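Local atomic coordinates of protein E (Haemophilus influenzae, PDB entry 3ZH5), a protein that acts as a multifunctional adhesin, binding host epithelial cells and the host proteins vitronectin, laminin and plasminogen, and so aids serum resistance and immune evasion. Residues L19-I32 with D113-Y127. Numbering follows the deposited sequence.
Sequences LVKNVNYYIDSESI and DTTLYNAAQIICANY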
loop_
_atom_site.group_PDB
_atom_site.type_symbol
_atom_site.label_atom_id
_atom_site.label_comp_id
_atom_site.label_asym_id
_atom_site.label_seq_id
_atom_site.Cartn_x
_atom_site.Cartn_y
_atom_site.Cartn_z
ATOM N N LEU A 19 3.652 1.228 8.969
ATOM C CA LEU A 19 2.405 1.359 9.690
ATOM C C LEU A 19 2.402 0.537 10.944
ATOM O O LEU A 19 3.131 -0.438 11.085
ATOM C CB LEU A 19 1.223 0.910 8.815
ATOM C CG LEU A 19 1.186 1.788 7.564
ATOM C CD1 LEU A 19 0.001 1.513 6.685
ATOM C CD2 LEU A 19 1.233 3.282 7.968
ATOM N N VAL A 20 1.514 0.919 11.842
ATOM C CA VAL A 20 1.236 0.146 13.039
ATOM C C VAL A 20 0.583 -1.199 12.668
ATOM O O VAL A 20 -0.142 -1.311 11.679
ATOM C CB VAL A 20 0.333 0.989 13.972
ATOM C CG1 VAL A 20 -0.381 0.144 14.978
ATOM C CG2 VAL A 20 1.156 2.052 14.645
ATOM N N LYS A 21 0.896 -2.227 13.444
ATOM C CA LYS A 21 0.312 -3.551 13.297
ATOM C C LYS A 21 0.913 -4.395 12.179
ATOM O O LYS A 21 0.657 -5.590 12.115
ATOM C CB LYS A 21 -1.223 -3.484 13.165
ATOM C CG LYS A 21 -1.939 -3.098 14.465
ATOM C CD LYS A 21 -3.438 -3.358 14.418
ATOM C CE LYS A 21 -4.112 -2.975 15.740
ATOM N NZ LYS A 21 -5.310 -3.829 16.014
ATOM N N ASN A 22 1.675 -3.803 11.266
ATOM C CA ASN A 22 2.401 -4.637 10.346
ATOM C C ASN A 22 3.710 -3.951 9.952
ATOM O O ASN A 22 3.709 -3.034 9.125
ATOM C CB ASN A 22 1.517 -4.921 9.112
ATOM C CG ASN A 22 2.173 -5.886 8.143
ATOM O OD1 ASN A 22 3.360 -6.197 8.271
ATOM N ND2 ASN A 22 1.405 -6.361 7.156
ATOM N N VAL A 23 4.825 -4.407 10.529
ATOM C CA VAL A 23 6.117 -3.752 10.285
ATOM C C VAL A 23 6.552 -3.888 8.811
ATOM O O VAL A 23 7.524 -3.265 8.381
ATOM C CB VAL A 23 7.229 -4.252 11.224
ATOM C CG1 VAL A 23 6.841 -3.981 12.693
ATOM C CG2 VAL A 23 7.519 -5.729 11.005
ATOM N N ASN A 24 5.826 -4.676 8.032
ATOM C CA ASN A 24 6.126 -4.802 6.594
ATOM C C ASN A 24 5.135 -4.121 5.682
ATOM O O ASN A 24 5.166 -4.362 4.490
ATOM C CB ASN A 24 6.234 -6.276 6.217
ATOM C CG ASN A 24 7.382 -6.934 6.946
ATOM O OD1 ASN A 24 8.486 -6.386 6.929
ATOM N ND2 ASN A 24 7.128 -8.052 7.652
ATOM N N TYR A 25 4.247 -3.322 6.248
ATOM C CA TYR A 25 3.258 -2.615 5.436
ATOM C C TYR A 25 3.649 -1.148 5.483
ATOM O O TYR A 25 3.873 -0.615 6.575
ATOM C CB TYR A 25 1.862 -2.808 6.038
ATOM C CG TYR A 25 0.721 -2.465 5.103
ATOM C CD1 TYR A 25 0.493 -1.166 4.739
ATOM C CD2 TYR A 25 -0.141 -3.448 4.614
ATOM C CE1 TYR A 25 -0.549 -0.828 3.873
ATOM C CE2 TYR A 25 -1.188 -3.133 3.768
ATOM C CZ TYR A 25 -1.392 -1.820 3.399
ATOM O OH TYR A 25 -2.420 -1.478 2.543
ATOM N N TYR A 26 3.756 -0.507 4.326
ATOM C CA TYR A 26 4.237 0.879 4.253
ATOM C C TYR A 26 3.380 1.763 3.331
ATOM O O TYR A 26 2.687 1.276 2.435
ATOM C CB TYR A 26 5.653 0.924 3.662
ATOM C CG TYR A 26 6.687 0.103 4.371
ATOM C CD1 TYR A 26 6.820 -1.264 4.119
ATOM C CD2 TYR A 26 7.553 0.692 5.293
ATOM C CE1 TYR A 26 7.798 -2.043 4.796
ATOM C CE2 TYR A 26 8.521 -0.076 5.958
ATOM C CZ TYR A 26 8.649 -1.424 5.683
ATOM O OH TYR A 26 9.616 -2.176 6.370
ATOM N N ILE A 27 3.433 3.062 3.562
ATOM C CA ILE A 27 2.946 4.049 2.574
ATOM C C ILE A 27 4.156 4.516 1.792
ATOM O O ILE A 27 5.187 4.801 2.383
ATOM C CB ILE A 27 2.384 5.291 3.257
ATOM C CG1 ILE A 27 1.127 4.935 4.040
ATOM C CG2 ILE A 27 2.131 6.437 2.236
ATOM C CD1 ILE A 27 0.799 5.953 5.053
ATOM N N ASP A 28 4.069 4.556 0.468
ATOM C CA ASP A 28 5.178 5.060 -0.305
ATOM C C ASP A 28 4.907 6.544 -0.406
ATOM O O ASP A 28 3.980 7.000 -1.116
ATOM C CB ASP A 28 5.298 4.329 -1.642
ATOM C CG ASP A 28 6.252 5.013 -2.631
ATOM O OD1 ASP A 28 6.904 6.028 -2.281
ATOM O OD2 ASP A 28 6.385 4.481 -3.768
ATOM N N SER A 29 5.707 7.306 0.344
ATOM C CA SER A 29 5.456 8.729 0.540
ATOM C C SER A 29 5.551 9.485 -0.794
ATOM O O SER A 29 4.821 10.445 -1.030
ATOM C CB SER A 29 6.441 9.293 1.563
ATOM O OG SER A 29 5.962 10.495 2.101
ATOM N N GLU A 30 6.415 8.997 -1.672
ATOM C CA GLU A 30 6.711 9.668 -2.933
ATOM C C GLU A 30 5.521 9.595 -3.884
ATOM O O GLU A 30 5.333 10.497 -4.725
ATOM C CB GLU A 30 7.941 9.026 -3.581
ATOM C CG GLU A 30 8.482 9.745 -4.817
ATOM C CD GLU A 30 7.658 9.463 -6.071
ATOM O OE1 GLU A 30 6.863 8.489 -6.048
ATOM O OE2 GLU A 30 7.791 10.223 -7.067
ATOM N N SER A 31 4.738 8.532 -3.738
ATOM C CA SER A 31 3.571 8.262 -4.586
ATOM C C SER A 31 2.305 9.064 -4.279
ATOM O O SER A 31 1.322 9.001 -5.047
ATOM C CB SER A 31 3.230 6.765 -4.461
ATOM O OG SER A 31 2.516 6.475 -3.278
ATOM N N ILE A 32 2.327 9.879 -3.237
ATOM C CA ILE A 32 1.122 10.577 -2.767
ATOM C C ILE A 32 0.714 11.702 -3.736
ATOM O O ILE A 32 1.544 12.517 -4.161
ATOM C CB ILE A 32 1.337 11.144 -1.332
ATOM C CG1 ILE A 32 1.448 9.977 -0.356
ATOM C CG2 ILE A 32 0.229 12.137 -0.909
ATOM C CD1 ILE A 32 1.809 10.311 1.082
ATOM N N ASP A 113 -8.181 1.150 15.032
ATOM C CA ASP A 113 -7.385 0.033 15.513
ATOM C C ASP A 113 -7.121 -0.980 14.426
ATOM O O ASP A 113 -7.300 -2.190 14.605
ATOM C CB ASP A 113 -8.064 -0.660 16.675
ATOM C CG ASP A 113 -7.087 -1.427 17.498
ATOM O OD1 ASP A 113 -5.935 -0.948 17.559
ATOM O OD2 ASP A 113 -7.448 -2.491 18.043
ATOM N N THR A 114 -6.721 -0.480 13.276
ATOM C CA THR A 114 -6.511 -1.332 12.087
ATOM C C THR A 114 -5.376 -0.703 11.293
ATOM O O THR A 114 -5.088 0.480 11.459
ATOM C CB THR A 114 -7.741 -1.443 11.131
ATOM O OG1 THR A 114 -7.892 -0.207 10.424
ATOM C CG2 THR A 114 -9.025 -1.753 11.868
ATOM N N THR A 115 -4.737 -1.487 10.431
ATOM C CA THR A 115 -3.502 -1.027 9.816
ATOM C C THR A 115 -3.795 0.137 8.901
ATOM O O THR A 115 -3.049 1.139 8.833
ATOM C CB THR A 115 -2.764 -2.110 9.018
ATOM O OG1 THR A 115 -2.398 -3.190 9.892
ATOM C CG2 THR A 115 -1.511 -1.531 8.409
ATOM N N LEU A 116 -4.880 0.037 8.153
ATOM C CA LEU A 116 -5.104 1.077 7.171
ATOM C C LEU A 116 -5.659 2.350 7.810
ATOM O O LEU A 116 -5.454 3.458 7.284
ATOM C CB LEU A 116 -5.971 0.545 6.041
ATOM C CG LEU A 116 -5.097 -0.270 5.083
ATOM C CD1 LEU A 116 -5.910 -0.966 3.991
ATOM C CD2 LEU A 116 -4.094 0.653 4.463
ATOM N N TYR A 117 -6.313 2.217 8.956
ATOM C CA TYR A 117 -6.754 3.396 9.670
ATOM C C TYR A 117 -5.552 4.226 10.098
ATOM O O TYR A 117 -5.610 5.443 9.994
ATOM C CB TYR A 117 -7.559 2.986 10.885
ATOM C CG TYR A 117 -8.204 4.108 11.670
ATOM C CD1 TYR A 117 -7.513 4.757 12.690
ATOM C CD2 TYR A 117 -9.530 4.464 11.452
ATOM C CE1 TYR A 117 -8.115 5.748 13.436
ATOM C CE2 TYR A 117 -10.141 5.465 12.194
ATOM C CZ TYR A 117 -9.434 6.101 13.180
ATOM O OH TYR A 117 -10.032 7.098 13.933
ATOM N N ASN A 118 -4.471 3.578 10.569
ATOM C CA ASN A 118 -3.228 4.303 10.917
ATOM C C ASN A 118 -2.676 5.055 9.736
ATOM O O ASN A 118 -2.186 6.211 9.861
ATOM C CB ASN A 118 -2.174 3.302 11.489
ATOM C CG ASN A 118 -0.855 3.972 11.940
ATOM O OD1 ASN A 118 0.232 3.565 11.489
ATOM N ND2 ASN A 118 -0.938 4.958 12.861
ATOM N N ALA A 119 -2.766 4.436 8.562
ATOM C CA ALA A 119 -2.327 5.086 7.353
ATOM C C ALA A 119 -3.126 6.361 7.135
ATOM O O ALA A 119 -2.552 7.395 6.846
ATOM C CB ALA A 119 -2.445 4.196 6.136
ATOM N N ALA A 120 -4.442 6.285 7.292
ATOM C CA ALA A 120 -5.301 7.434 7.052
ATOM C C ALA A 120 -5.058 8.560 8.081
ATOM O O ALA A 120 -5.029 9.743 7.719
ATOM C CB ALA A 120 -6.744 7.020 7.032
ATOM N N GLN A 121 -4.842 8.202 9.340
ATOM C CA GLN A 121 -4.506 9.223 10.343
ATOM C C GLN A 121 -3.244 9.946 9.955
ATOM O O GLN A 121 -3.147 11.177 10.094
ATOM C CB GLN A 121 -4.300 8.579 11.733
ATOM C CG GLN A 121 -5.518 7.833 12.184
ATOM C CD GLN A 121 -6.271 8.552 13.286
ATOM O OE1 GLN A 121 -6.061 8.279 14.481
ATOM N NE2 GLN A 121 -7.170 9.463 12.895
ATOM N N ILE A 122 -2.252 9.205 9.480
ATOM C CA ILE A 122 -0.985 9.830 9.127
ATOM C C ILE A 122 -1.133 10.664 7.874
ATOM O O ILE A 122 -0.665 11.803 7.818
ATOM C CB ILE A 122 0.070 8.798 8.872
ATOM C CG1 ILE A 122 0.364 8.065 10.214
ATOM C CG2 ILE A 122 1.378 9.428 8.365
ATOM C CD1 ILE A 122 1.350 6.904 10.135
ATOM N N ILE A 123 -1.780 10.094 6.858
ATOM C CA ILE A 123 -1.876 10.820 5.593
ATOM C C ILE A 123 -2.693 12.081 5.779
ATOM O O ILE A 123 -2.281 13.177 5.347
ATOM C CB ILE A 123 -2.453 9.977 4.462
ATOM C CG1 ILE A 123 -1.384 9.052 3.927
ATOM C CG2 ILE A 123 -2.905 10.888 3.259
ATOM C CD1 ILE A 123 -1.982 7.902 3.176
ATOM N N CYS A 124 -3.827 11.951 6.447
ATOM C CA CYS A 124 -4.724 13.082 6.589
ATOM C C CYS A 124 -4.117 14.178 7.444
ATOM O O CYS A 124 -4.267 15.346 7.130
ATOM C CB CYS A 124 -6.074 12.631 7.123
ATOM S SG CYS A 124 -6.869 11.484 5.921
ATOM N N ALA A 125 -3.428 13.792 8.520
ATOM C CA ALA A 125 -2.726 14.767 9.338
ATOM C C ALA A 125 -1.700 15.571 8.557
ATOM O O ALA A 125 -1.485 16.747 8.871
ATOM C CB ALA A 125 -2.039 14.080 10.504
ATOM N N ASN A 126 -1.004 14.947 7.608
ATOM C CA ASN A 126 0.099 15.650 6.957
ATOM C C ASN A 126 -0.227 16.245 5.565
ATOM O O ASN A 126 0.461 17.163 5.141
ATOM C CB ASN A 126 1.328 14.769 6.866
ATOM C CG ASN A 126 1.949 14.501 8.261
ATOM O OD1 ASN A 126 2.876 15.176 8.700
ATOM N ND2 ASN A 126 1.385 13.518 8.966
ATOM N N TYR A 127 -1.248 15.700 4.921
ATOM C CA TYR A 127 -1.602 16.063 3.546
ATOM C C TYR A 127 -3.042 16.573 3.417
ATOM O O TYR A 127 -3.315 17.439 2.581
ATOM C CB TYR A 127 -1.388 14.870 2.626
ATOM C CG TYR A 127 0.039 14.369 2.522
ATOM C CD1 TYR A 127 0.574 13.508 3.486
ATOM C CD2 TYR A 127 0.855 14.757 1.466
ATOM C CE1 TYR A 127 1.845 13.036 3.380
ATOM C CE2 TYR A 127 2.149 14.284 1.355
ATOM C CZ TYR A 127 2.640 13.433 2.324
ATOM O OH TYR A 127 3.926 12.967 2.230
#
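Apolar packing forms the middle of this contact, where the methyl of A119 is shared by two side chains of 19-32: L19 CD1 lies 3.7 Å from A119 CB, and I27 CD1 lies 3.8 Å from the same atom. I27 CD1 also reaches I123 CD1, one helical turn on. Toward the start of the helix, T115 turns its two branches to different tasks. CG2, anti to the backbone N, touches L19 CB and sits over one face of the Y25 ring near its rim, while OG1 serves the polar contacts. The phenol end of Y25 crosses the L116 side chain at about a right angle, with CZ 3.8 Å from L116 CD2.

A CH-pi contact closes the far end. I32 lays both branches over one face of the Y127 ring; its CD1 stands 3.9 Å from the ring centroid, 29° off the normal.

Polar contacts join the type II turn 19-22 to the first turn of the helix and to the loop just before it. V20 N donates to N118 OD1 over 3.0 Å at a nearly straight 173°, though the donor stands above the amide's carbonyl plane. N118 extends from the helix with CG anti to its backbone N, and its ND2 bonds a glycerol. T115 OG1 gives a weak hydrogen bond to V20 O. K21 NZ grips D113 twice, by a hydrogen bond to the backbone O (2.9 Å) and a salt bridge to OD2. At the other end, by the edge of its ring, Y127 OH forms a weak hydrogen bond of 3.2 Å with S29 OG.

Elsewhere on the helix, C124 is disulfide-bonded to C75, while I123 also packs on F44 and L73 of the sheet. The arrangement is that of a C-terminal helix laid against an antiparallel sheet, here running 28° from the direction of strand 25-28, in the surface-adhesin protein E family.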